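Local coordinates for protein quinoline 2-oxidoreductase large subunit (Pseudomonas putida, PDB 1T3Q) that oxidises quinoline at carbon 2 as a molybdenum hydroxylase, holding the molybdenum ion and its pterin cytosine dinucleotide cofactor in this subunit, at residues L219-Q224 / I244-P249; T223-F228 / Q257-H262; R403-P408 / T425-I430. All coordinates share one frame; numbering follows the deposited sequence.

Contact 1: residues L219-Q224 / I244-P249; sequences LWTATQ and IEVRVP
L219 N donates a hydrogen bond to E245 O, 2.8 Å away and nearly straight, with an N-H...O angle of 168°. From there the two strands run on in parallel: L219 O accepts from R247 N at 2.9 Å, and T221 N then reaches R247 O at 3.0 Å. That gives the alternating pattern of a parallel sheet, with L219 paired to V246 and W220 to R247. The W220 and R247 side chains lie alongside each other and point the same way. In both, CG stands anti to the carbonyl carbon (chi1 -78° and -69°), which starts the indole and the arginine chain off in step. R247 CB sits off-centre over the five-membered ring as a CH-pi contact, 4.1 Å from its centroid. Farther out, R247 NH2 comes within 3.4 Å of W220 CZ2, with the guanidinium almost perpendicular to the indole. The guanidinium is held side-on by E245: NE bonds to OE1 at 3.0 Å and NH1 to OE2, while S535 also bonds to OE1. L219 and V246 occupy the other face. Past the strand end, T223 CG2 meets V248 CG2 at 3.8 Å, and the chain runs on toward the molybdenum site. Strand 216-221, helix 226-237 and strand 244-247 form a beta-alpha-beta crossover, with 244-247 as the outermost strand of its sheet within this chain.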
# COMPACT_ATOMS: atom_id res chain seq x y z
N LEU B 219 -5.96 -2.43 -9.42
CA LEU B 219 -5.75 -3.78 -9.92
C LEU B 219 -4.27 -4.11 -9.88
O LEU B 219 -3.47 -3.51 -10.61
CB LEU B 219 -6.24 -3.92 -11.36
CG LEU B 219 -5.89 -5.25 -12.04
CD1 LEU B 219 -6.55 -6.41 -11.30
CD2 LEU B 219 -6.34 -5.22 -13.49
N TRP B 220 -3.91 -5.05 -9.01
CA TRP B 220 -2.53 -5.51 -8.91
C TRP B 220 -2.48 -6.67 -9.89
O TRP B 220 -3.32 -7.56 -9.84
CB TRP B 220 -2.23 -6.06 -7.51
CG TRP B 220 -1.98 -5.03 -6.46
CD1 TRP B 220 -0.77 -4.54 -6.06
CD2 TRP B 220 -2.97 -4.41 -5.63
NE1 TRP B 220 -0.94 -3.65 -5.02
CE2 TRP B 220 -2.28 -3.56 -4.74
CE3 TRP B 220 -4.36 -4.50 -5.56
CZ2 TRP B 220 -2.95 -2.79 -3.78
CZ3 TRP B 220 -5.03 -3.74 -4.59
CH2 TRP B 220 -4.31 -2.90 -3.72
N THR B 221 -1.52 -6.67 -10.80
CA THR B 221 -1.42 -7.77 -11.74
C THR B 221 0.00 -7.99 -12.23
O THR B 221 0.74 -7.03 -12.44
CB THR B 221 -2.36 -7.56 -12.97
OG1 THR B 221 -2.11 -8.60 -13.93
CG2 THR B 221 -2.13 -6.20 -13.62
N ALA B 222 0.38 -9.26 -12.37
CA ALA B 222 1.71 -9.62 -12.85
C ALA B 222 1.69 -9.44 -14.37
O ALA B 222 1.53 -10.41 -15.11
CB ALA B 222 2.02 -11.06 -12.49
N THR B 223 1.84 -8.20 -14.81
CA THR B 223 1.80 -7.90 -16.23
C THR B 223 3.04 -7.17 -16.73
O THR B 223 3.76 -6.53 -15.95
CB THR B 223 0.56 -7.03 -16.56
OG1 THR B 223 0.52 -6.77 -17.97
CG2 THR B 223 0.64 -5.69 -15.81
N GLN B 224 3.28 -7.29 -18.03
CA GLN B 224 4.41 -6.61 -18.66
C GLN B 224 3.91 -5.32 -19.31
O GLN B 224 4.70 -4.52 -19.82
CB GLN B 224 5.03 -7.51 -19.75
CG GLN B 224 5.35 -8.92 -19.29
CD GLN B 224 5.91 -9.79 -20.40
OE1 GLN B 224 5.69 -11.00 -20.41
NE2 GLN B 224 6.64 -9.18 -21.33
N ILE B 244 -9.06 4.24 -12.26
CA ILE B 244 -8.39 2.95 -12.23
C ILE B 244 -6.88 3.10 -12.13
O ILE B 244 -6.27 3.92 -12.82
CB ILE B 244 -8.65 2.14 -13.52
CG1 ILE B 244 -10.15 1.93 -13.74
CG2 ILE B 244 -7.93 0.79 -13.42
CD1 ILE B 244 -10.47 1.19 -15.04
N GLU B 245 -6.28 2.31 -11.25
CA GLU B 245 -4.83 2.30 -11.11
C GLU B 245 -4.39 0.85 -11.20
O GLU B 245 -4.96 -0.02 -10.54
CB GLU B 245 -4.35 2.86 -9.78
CG GLU B 245 -2.82 2.74 -9.64
CD GLU B 245 -2.29 3.09 -8.27
OE1 GLU B 245 -1.05 3.07 -8.10
OE2 GLU B 245 -3.09 3.38 -7.36
N VAL B 246 -3.39 0.59 -12.03
CA VAL B 246 -2.87 -0.76 -12.15
C VAL B 246 -1.49 -0.74 -11.49
O VAL B 246 -0.71 0.18 -11.73
CB VAL B 246 -2.74 -1.18 -13.62
CG1 VAL B 246 -1.91 -2.45 -13.74
CG2 VAL B 246 -4.14 -1.41 -14.21
N ARG B 247 -1.22 -1.72 -10.65
CA ARG B 247 0.07 -1.81 -9.97
C ARG B 247 0.73 -3.12 -10.35
O ARG B 247 0.07 -4.14 -10.51
CB ARG B 247 -0.12 -1.76 -8.45
CG ARG B 247 -0.58 -0.40 -7.95
CD ARG B 247 -0.74 -0.35 -6.44
NE ARG B 247 -1.31 0.93 -6.03
CZ ARG B 247 -1.73 1.22 -4.81
NH1 ARG B 247 -2.24 2.42 -4.56
NH2 ARG B 247 -1.66 0.32 -3.84
N VAL B 248 2.05 -3.09 -10.51
CA VAL B 248 2.78 -4.28 -10.89
C VAL B 248 3.81 -4.60 -9.82
O VAL B 248 4.71 -3.80 -9.56
CB VAL B 248 3.53 -4.10 -12.23
CG1 VAL B 248 4.13 -5.43 -12.69
CG2 VAL B 248 2.56 -3.55 -13.29
N PRO B 249 3.68 -5.75 -9.15
CA PRO B 249 4.65 -6.11 -8.12
C PRO B 249 5.84 -6.73 -8.83
O PRO B 249 5.97 -6.60 -10.04
CB PRO B 249 3.88 -7.11 -7.26
CG PRO B 249 3.04 -7.83 -8.28
CD PRO B 249 2.55 -6.70 -9.20

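Contact 2: residues T223-F228 / Q257-H262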
# COMPACT_ATOMS: atom_id res chain seq x y z
N THR B 223 1.84 -8.20 -14.81
CA THR B 223 1.80 -7.90 -16.23
C THR B 223 3.04 -7.17 -16.73
O THR B 223 3.76 -6.53 -15.95
CB THR B 223 0.56 -7.03 -16.56
OG1 THR B 223 0.52 -6.77 -17.97
CG2 THR B 223 0.64 -5.69 -15.81
N GLN B 224 3.28 -7.29 -18.03
CA GLN B 224 4.41 -6.61 -18.66
C GLN B 224 3.91 -5.32 -19.31
O GLN B 224 4.70 -4.52 -19.82
CB GLN B 224 5.03 -7.51 -19.75
CG GLN B 224 5.35 -8.92 -19.29
CD GLN B 224 5.91 -9.79 -20.40
OE1 GLN B 224 5.69 -11.00 -20.41
NE2 GLN B 224 6.64 -9.18 -21.33
N MET B 225 2.59 -5.11 -19.29
CA MET B 225 1.98 -3.92 -19.92
C MET B 225 0.90 -3.26 -19.04
O MET B 225 -0.27 -3.26 -19.40
CB MET B 225 1.36 -4.34 -21.26
CG MET B 225 2.32 -5.08 -22.20
SD MET B 225 1.50 -5.80 -23.67
CE MET B 225 1.07 -4.29 -24.60
N PRO B 226 1.30 -2.65 -17.91
CA PRO B 226 0.33 -2.00 -17.02
C PRO B 226 -0.59 -0.92 -17.59
O PRO B 226 -1.79 -0.91 -17.31
CB PRO B 226 1.21 -1.49 -15.88
CG PRO B 226 2.51 -1.23 -16.55
CD PRO B 226 2.68 -2.41 -17.45
N SER B 227 -0.04 -0.00 -18.39
CA SER B 227 -0.86 1.06 -18.97
C SER B 227 -1.92 0.48 -19.90
O SER B 227 -3.05 0.97 -19.96
CB SER B 227 0.01 2.06 -19.75
OG SER B 227 0.91 2.73 -18.90
N PHE B 228 -1.53 -0.57 -20.63
CA PHE B 228 -2.42 -1.26 -21.56
C PHE B 228 -3.58 -1.91 -20.80
O PHE B 228 -4.74 -1.78 -21.19
CB PHE B 228 -1.61 -2.33 -22.30
CG PHE B 228 -2.44 -3.37 -22.99
CD1 PHE B 228 -3.15 -3.07 -24.15
CD2 PHE B 228 -2.50 -4.67 -22.49
CE1 PHE B 228 -3.90 -4.05 -24.81
CE2 PHE B 228 -3.24 -5.66 -23.14
CZ PHE B 228 -3.94 -5.35 -24.30
N GLN B 257 4.10 -14.18 -22.17
CA GLN B 257 2.84 -14.72 -21.66
C GLN B 257 2.08 -13.68 -20.85
O GLN B 257 0.85 -13.61 -20.89
CB GLN B 257 3.08 -15.96 -20.80
CG GLN B 257 1.80 -16.73 -20.47
CD GLN B 257 2.02 -17.83 -19.45
OE1 GLN B 257 2.03 -17.59 -18.25
NE2 GLN B 257 2.23 -19.05 -19.94
N LYS B 258 2.83 -12.86 -20.12
CA LYS B 258 2.23 -11.83 -19.29
C LYS B 258 2.14 -10.50 -20.04
O LYS B 258 2.01 -9.43 -19.43
CB LYS B 258 3.02 -11.71 -17.98
CG LYS B 258 2.82 -12.97 -17.13
CD LYS B 258 3.64 -12.99 -15.84
CE LYS B 258 3.46 -14.33 -15.14
NZ LYS B 258 4.46 -14.56 -14.05
N ALA B 259 2.21 -10.58 -21.36
CA ALA B 259 2.08 -9.42 -22.22
C ALA B 259 0.77 -9.55 -23.00
O ALA B 259 0.71 -9.28 -24.19
CB ALA B 259 3.26 -9.33 -23.19
N HIS B 260 -0.26 -10.02 -22.31
CA HIS B 260 -1.59 -10.17 -22.89
C HIS B 260 -2.60 -9.74 -21.85
O HIS B 260 -2.30 -9.68 -20.66
CB HIS B 260 -1.93 -11.63 -23.24
CG HIS B 260 -0.98 -12.27 -24.21
ND1 HIS B 260 0.10 -13.02 -23.80
CD2 HIS B 260 -0.97 -12.30 -25.56
CE1 HIS B 260 0.74 -13.48 -24.86
NE2 HIS B 260 0.11 -13.06 -25.94
N LEU B 261 -3.81 -9.43 -22.31
CA LEU B 261 -4.87 -9.08 -21.39
C LEU B 261 -5.55 -10.41 -21.11
O LEU B 261 -5.94 -11.11 -22.05
CB LEU B 261 -5.87 -8.11 -22.04
CG LEU B 261 -7.01 -7.71 -21.10
CD1 LEU B 261 -6.45 -6.87 -19.96
CD2 LEU B 261 -8.05 -6.91 -21.87
N HIS B 262 -5.67 -10.79 -19.85
CA HIS B 262 -6.30 -12.07 -19.52
C HIS B 262 -7.74 -11.88 -19.06
O HIS B 262 -8.06 -10.91 -18.38
CB HIS B 262 -5.54 -12.78 -18.40
CG HIS B 262 -4.05 -12.70 -18.54
ND1 HIS B 262 -3.37 -13.23 -19.61
CD2 HIS B 262 -3.11 -12.12 -17.75
CE1 HIS B 262 -2.08 -12.98 -19.48
NE2 HIS B 262 -1.90 -12.31 -18.36
O HOH W 1 -1.44 -8.71 -18.27
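T223 runs beside K258 and sets up an ST turn, in which its OG1 accepts from M225 N at 3.0 Å. A water 2.8 Å from the same OG1 also lies within hydrogen-bonding distance of H260 O and links the two segments; K258 O lies near OG1 too, but any bond there is weak. Next comes Q224, whose N gives K258 O a clear hydrogen bond of 2.9 Å. Its CG lies beside the backbone N (chi1 -51°), from where the extended chain passes along the K258 backbone, and its amide ends beside A259, CD standing 3.9 Å from CB. Beyond the segments OE1 accepts from G256 N, while NE2 donates to A544 O and to an oxygen of the molybdenum group. Cut back to alanine, this position is likely to leave G256 N and the molybdenum oxygen without their amide partner and to open a gap beside A259. M225, the N-cap residue of helix 226-237, places SD 4.0 Å from A259 CB. One helical turn on, F228 lays its ring obliquely against L261: CE2 is 3.8 Å from CB, and L261 N sits at the ring edge, in its plane, 3.9 Å from that same CE2.

Contact 3: residues R403-P408 / T425-I430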
# COMPACT_ATOMS: atom_id res chain seq x y z
N ARG B 403 28.31 -15.37 -48.89
CA ARG B 403 27.94 -15.09 -50.27
C ARG B 403 26.53 -14.55 -50.46
O ARG B 403 26.16 -14.17 -51.57
CB ARG B 403 28.12 -16.35 -51.12
CG ARG B 403 29.53 -16.91 -51.06
CD ARG B 403 29.67 -18.17 -51.89
NE ARG B 403 31.03 -18.70 -51.82
CZ ARG B 403 31.49 -19.69 -52.57
NH1 ARG B 403 32.74 -20.10 -52.44
NH2 ARG B 403 30.69 -20.28 -53.46
N ASN B 404 25.74 -14.50 -49.39
CA ASN B 404 24.37 -14.02 -49.50
C ASN B 404 23.99 -12.93 -48.51
O ASN B 404 22.94 -12.29 -48.65
CB ASN B 404 23.41 -15.20 -49.36
CG ASN B 404 23.50 -16.15 -50.53
OD1 ASN B 404 23.02 -15.85 -51.62
ND2 ASN B 404 24.13 -17.30 -50.32
N VAL B 405 24.83 -12.72 -47.51
CA VAL B 405 24.55 -11.72 -46.49
C VAL B 405 24.69 -10.29 -47.00
O VAL B 405 25.45 -10.02 -47.93
CB VAL B 405 25.49 -11.91 -45.28
CG1 VAL B 405 26.92 -11.52 -45.66
CG2 VAL B 405 25.02 -11.09 -44.12
N VAL B 406 23.93 -9.37 -46.41
CA VAL B 406 24.05 -7.97 -46.78
C VAL B 406 25.46 -7.61 -46.34
O VAL B 406 25.81 -7.77 -45.17
CB VAL B 406 23.04 -7.08 -46.04
CG1 VAL B 406 23.33 -5.61 -46.32
CG2 VAL B 406 21.63 -7.41 -46.50
N MET B 407 26.28 -7.15 -47.28
CA MET B 407 27.67 -6.81 -47.00
C MET B 407 27.87 -5.40 -46.46
O MET B 407 27.03 -4.53 -46.63
CB MET B 407 28.50 -6.99 -48.28
CG MET B 407 28.56 -8.42 -48.80
SD MET B 407 29.57 -9.51 -47.77
CE MET B 407 31.22 -9.08 -48.37
N PRO B 408 29.02 -5.17 -45.78
CA PRO B 408 29.32 -3.86 -45.22
C PRO B 408 29.16 -2.75 -46.26
O PRO B 408 28.62 -1.68 -45.97
CB PRO B 408 30.77 -4.01 -44.75
CG PRO B 408 30.82 -5.46 -44.34
CD PRO B 408 30.09 -6.14 -45.48
N THR B 425 26.50 -5.84 -38.02
CA THR B 425 27.71 -6.63 -38.22
C THR B 425 27.45 -8.04 -38.75
O THR B 425 28.01 -9.01 -38.25
CB THR B 425 28.49 -6.74 -36.90
OG1 THR B 425 27.59 -7.10 -35.84
CG2 THR B 425 29.17 -5.42 -36.57
N TYR B 426 26.61 -8.15 -39.77
CA TYR B 426 26.29 -9.46 -40.33
C TYR B 426 27.51 -10.27 -40.72
O TYR B 426 27.71 -11.38 -40.24
CB TYR B 426 25.37 -9.32 -41.55
CG TYR B 426 24.12 -8.51 -41.33
CD1 TYR B 426 23.60 -8.28 -40.05
CD2 TYR B 426 23.41 -8.00 -42.42
CE1 TYR B 426 22.42 -7.56 -39.87
CE2 TYR B 426 22.24 -7.28 -42.25
CZ TYR B 426 21.74 -7.07 -40.98
OH TYR B 426 20.57 -6.37 -40.82
N LEU B 427 28.33 -9.72 -41.62
CA LEU B 427 29.53 -10.42 -42.08
C LEU B 427 30.48 -10.74 -40.95
O LEU B 427 30.94 -11.87 -40.81
CB LEU B 427 30.27 -9.60 -43.15
CG LEU B 427 31.53 -10.29 -43.69
CD1 LEU B 427 31.16 -11.63 -44.31
CD2 LEU B 427 32.22 -9.41 -44.71
N GLN B 428 30.79 -9.74 -40.13
CA GLN B 428 31.71 -9.94 -39.02
C GLN B 428 31.21 -10.99 -38.04
O GLN B 428 32.00 -11.69 -37.40
CB GLN B 428 31.97 -8.61 -38.30
CG GLN B 428 32.89 -8.74 -37.09
CD GLN B 428 33.44 -7.41 -36.61
OE1 GLN B 428 32.81 -6.36 -36.77
NE2 GLN B 428 34.63 -7.44 -36.01
N THR B 429 29.89 -11.12 -37.92
CA THR B 429 29.32 -12.12 -37.02
C THR B 429 29.62 -13.53 -37.54
O THR B 429 30.01 -14.41 -36.78
CB THR B 429 27.79 -11.95 -36.88
OG1 THR B 429 27.52 -10.79 -36.08
CG2 THR B 429 27.17 -13.17 -36.22
N ILE B 430 29.43 -13.73 -38.83
CA ILE B 430 29.70 -15.03 -39.45
C ILE B 430 31.16 -15.43 -39.22
O ILE B 430 31.46 -16.56 -38.84
CB ILE B 430 29.43 -14.98 -40.97
CG1 ILE B 430 27.96 -14.65 -41.23
CG2 ILE B 430 29.83 -16.31 -41.61
CD1 ILE B 430 27.62 -14.42 -42.69
O HOH W 2 27.62 -7.41 -43.14
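V406 meets the Y426 ring at its edge: CB lies in the ring plane, 3.8 Å from CD2 and about as far from CE2, and V406 O also sits near the plane beside CD2. The rim of the phenol thus rests against V406. Y426 points its CB toward 403-408, and a chi1 of -53° carries the ring away from the residue's own carbonyl. H421 meets the same ring with its plane about perpendicular, and V347 touches it as well. V405 crosses Y426 at a slant, but its CG2 is modelled too close to Y426 CB to be trusted in detail. More secure is the approach of V405 CB to I430 CD1 at 4.2 Å, one turn further along the helix. The loop leaving helix 397-402 is packed in this way on the start of helix 426-437, and I430 also touches helix 397-402 itself.

L427 meets the later part of the loop. Its CD2 is shared by two residues, standing 3.8 Å from M407 CE and 4.0 Å from P408 CD. M407 begins by pointing away from the helix, yet two successive bends (chi2 -72°, chi3 -81°) curl its methyl back onto L427; the residue also touches a crystal neighbour. The proline lies roughly at right angles to the leucine side chain.

Polar linkage runs through one water. It donates to V406 O at 2.7 Å and accepts from L427 N at 2.9 Å, so it serves an amide in the helix's first turn, where no earlier turn of the helix supplies a carbonyl. Apart from V406 O at the ring edge, the remaining contacts are apolar, including the methionine thioether. The chemistry therefore implies a seat for the start of the helix set mainly by shape, with the water bridging V406 O and L427 N.

How the contacts relate
Following the chain from the N terminus, contact 1 comes first: it pairs strand 216-221 with strand 244-247, closing the loop that holds helix 226-237. Contact 2 starts from the same stretch, sharing T223 and Q224, but reaches onward to 257-262, so its span overlaps that of contact 1 and the two cross. They also touch, V248 packing on P226 and A222 on K258, and together tie the crossover's edge strand and helix start to the loop before helix 263-275, beside the molybdenum. Contact 3 opens later and closes a separate, shorter loop with strands 413-414 and 420-421. Its centre is about 43 Å from that of contact 1, across the chain's centre.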